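Local coordinates for protein fructose-bisphosphate aldolase class I (Thermoproteus tenax, PDB 1W8S) that belongs to the DeoC/LacD family of class I aldolases and folds as a TIM barrel, at residues E[31-36]-E[233-238]. The protein carries 2 engineered substitutions. Numbering follows the deposited sequence.
Sequences PADFMD and NVWQRR
Just after the 3-10 segment 31-34, in the loop between helices 25-28 and 43-53, the backbone comes closest to the chain leaving helix 232-235, with CA of Asp-36 5.8 Å from CA of Gln-236. Gln-236 carries the polar half of the contact. Its chain, extended beyond CG, reaches the carbonyl of Asp-33, and NE2 donates to the backbone O of Asp-33 at 2.9 Å, with an N-H...O angle of 156°. That oxygen lies close to the amide plane, but the donor is tilted from the carbonyl plane. The same O sits at the edge of the Trp-235 indole, in its plane, 3.6 Å from CZ3. Trp-235 has CG wedged between its backbone N and carbonyl carbon (chi1 51°), which sends the six-membered ring toward the loop. There Phe-34 turns an edge to the indole face in an offset edge-to-face pair, planes 60° apart, with Phe-34 CD1 3.7 Å from Trp-235 CZ3. Asp-33 packs CB against CH2 of the indole, while its OD2 is hydrogen-bonded to His-29 ND1. The indole NE1, on the five-membered ring, is hydrogen-bonded to Ala-22 O. Together with that bond, the aromatic pair and the Asp-33 carbonyl, itself held by the side-chain amide of Gln-236, probably help fix the indole about 5 Å from the bound 1,6-di-O-phosphono-beta-D-fructofuranose.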
loop_
_atom_site.group_PDB
_atom_site.type_symbol
_atom_site.label_atom_id
_atom_site.label_comp_id
_atom_site.label_asym_id
_atom_site.label_seq_id
_atom_site.Cartn_x
_atom_site.Cartn_y
_atom_site.Cartn_z
ATOM N N PRO E 31 16.269 16.557 -20.123
ATOM C CA PRO E 31 16.563 17.300 -21.340
ATOM C C PRO E 31 18.033 17.395 -21.745
ATOM O O PRO E 31 18.271 18.007 -22.769
ATOM C CB PRO E 31 15.942 18.675 -21.077
ATOM C CG PRO E 31 15.915 18.831 -19.600
ATOM C CD PRO E 31 15.834 17.443 -19.034
ATOM N N ALA E 32 18.957 16.779 -21.022
ATOM C CA ALA E 32 20.332 16.695 -21.486
ATOM C C ALA E 32 20.423 15.961 -22.862
ATOM O O ALA E 32 21.247 16.317 -23.680
ATOM C CB ALA E 32 21.225 16.030 -20.427
ATOM N N ASP E 33 19.505 15.025 -23.103
ATOM C CA ASP E 33 19.319 14.320 -24.400
ATOM C C ASP E 33 19.115 15.314 -25.552
ATOM O O ASP E 33 19.412 14.980 -26.694
ATOM C CB ASP E 33 18.081 13.364 -24.334
ATOM C CG ASP E 33 18.418 11.913 -23.839
ATOM O OD1 ASP E 33 19.582 11.628 -23.444
ATOM O OD2 ASP E 33 17.581 10.987 -23.844
ATOM N N PHE E 34 18.617 16.517 -25.254
ATOM C CA PHE E 34 18.195 17.482 -26.274
ATOM C C PHE E 34 19.228 18.532 -26.666
ATOM O O PHE E 34 18.965 19.287 -27.584
ATOM C CB PHE E 34 16.929 18.237 -25.830
ATOM C CG PHE E 34 15.762 17.345 -25.484
ATOM C CD1 PHE E 34 15.537 16.150 -26.158
ATOM C CD2 PHE E 34 14.871 17.724 -24.475
ATOM C CE1 PHE E 34 14.438 15.329 -25.827
ATOM C CE2 PHE E 34 13.765 16.914 -24.144
ATOM C CZ PHE E 34 13.568 15.712 -24.808
ATOM N N MET E 35 20.360 18.613 -25.966
ATOM C CA MET E 35 21.389 19.636 -26.259
ATOM C C MET E 35 22.069 19.450 -27.634
ATOM O O MET E 35 22.387 20.433 -28.318
ATOM C CB MET E 35 22.463 19.665 -25.156
ATOM C CG MET E 35 21.922 20.085 -23.772
ATOM S SD MET E 35 22.824 21.475 -23.029
ATOM C CE MET E 35 22.349 22.842 -24.135
ATOM N N ASP E 36 22.297 18.205 -28.042
ATOM C CA ASP E 36 22.970 17.925 -29.329
ATOM C C ASP E 36 22.263 18.601 -30.521
ATOM O O ASP E 36 22.918 19.119 -31.432
ATOM C CB ASP E 36 23.046 16.406 -29.572
ATOM C CG ASP E 36 24.117 15.719 -28.711
ATOM O OD1 ASP E 36 24.955 16.426 -28.096
ATOM O OD2 ASP E 36 24.208 14.474 -28.604
ATOM N N ASN E 233 18.710 8.001 -31.812
ATOM C CA ASN E 233 19.413 7.775 -33.089
ATOM C C ASN E 233 18.755 8.471 -34.284
ATOM O O ASN E 233 19.336 8.510 -35.364
ATOM C CB ASN E 233 19.587 6.286 -33.368
ATOM C CG ASN E 233 20.820 5.734 -32.733
ATOM O OD1 ASN E 233 21.942 6.048 -33.165
ATOM N ND2 ASN E 233 20.647 4.982 -31.654
ATOM N N VAL E 234 17.559 9.018 -34.094
ATOM C CA VAL E 234 16.987 9.968 -35.032
ATOM C C VAL E 234 17.151 11.415 -34.521
ATOM O O VAL E 234 17.867 12.188 -35.124
ATOM C CB VAL E 234 15.512 9.626 -35.382
ATOM C CG1 VAL E 234 14.871 10.713 -36.243
ATOM C CG2 VAL E 234 15.464 8.297 -36.139
ATOM N N TRP E 235 16.502 11.791 -33.422
ATOM C CA TRP E 235 16.434 13.229 -33.089
ATOM C C TRP E 235 17.620 13.828 -32.354
ATOM O O TRP E 235 17.681 15.052 -32.217
ATOM C CB TRP E 235 15.110 13.624 -32.429
ATOM C CG TRP E 235 14.695 12.805 -31.297
ATOM C CD1 TRP E 235 13.654 11.932 -31.253
ATOM C CD2 TRP E 235 15.279 12.796 -29.998
ATOM N NE1 TRP E 235 13.561 11.363 -30.002
ATOM C CE2 TRP E 235 14.545 11.885 -29.211
ATOM C CE3 TRP E 235 16.365 13.453 -29.412
ATOM C CZ2 TRP E 235 14.874 11.605 -27.901
ATOM C CZ3 TRP E 235 16.654 13.192 -28.086
ATOM C CH2 TRP E 235 15.936 12.273 -27.364
ATOM N N GLN E 236 18.579 13.013 -31.916
ATOM C CA GLN E 236 19.860 13.576 -31.450
ATOM C C GLN E 236 20.816 13.900 -32.604
ATOM O O GLN E 236 21.914 14.403 -32.353
ATOM C CB GLN E 236 20.597 12.658 -30.465
ATOM C CG GLN E 236 20.098 12.723 -29.043
ATOM C CD GLN E 236 21.079 12.105 -28.031
ATOM O OE1 GLN E 236 21.579 10.993 -28.224
ATOM N NE2 GLN E 236 21.327 12.827 -26.947
ATOM N N ARG E 237 20.423 13.588 -33.846
ATOM C CA ARG E 237 21.218 13.935 -35.030
ATOM C C ARG E 237 20.782 15.260 -35.638
ATOM O O ARG E 237 19.602 15.522 -35.774
ATOM C CB ARG E 237 21.114 12.840 -36.082
ATOM C CG ARG E 237 21.515 11.503 -35.548
ATOM C CD ARG E 237 21.482 10.393 -36.567
ATOM N NE ARG E 237 21.932 9.120 -35.987
ATOM C CZ ARG E 237 23.186 8.859 -35.662
ATOM N NH1 ARG E 237 24.127 9.761 -35.869
ATOM N NH2 ARG E 237 23.509 7.683 -35.122
ATOM N N ARG E 238 21.749 16.094 -36.010
ATOM C CA ARG E 238 21.443 17.355 -36.684
ATOM C C ARG E 238 20.899 17.104 -38.093
ATOM O O ARG E 238 20.150 17.933 -38.619
ATOM C CB ARG E 238 22.672 18.259 -36.735
ATOM C CG ARG E 238 22.958 18.985 -35.411
ATOM C CD ARG E 238 24.422 19.437 -35.286
ATOM N NE ARG E 238 25.322 18.300 -35.522
ATOM C CZ ARG E 238 26.537 18.355 -36.079
ATOM N NH1 ARG E 238 27.077 19.519 -36.464
ATOM N NH2 ARG E 238 27.224 17.221 -36.237
#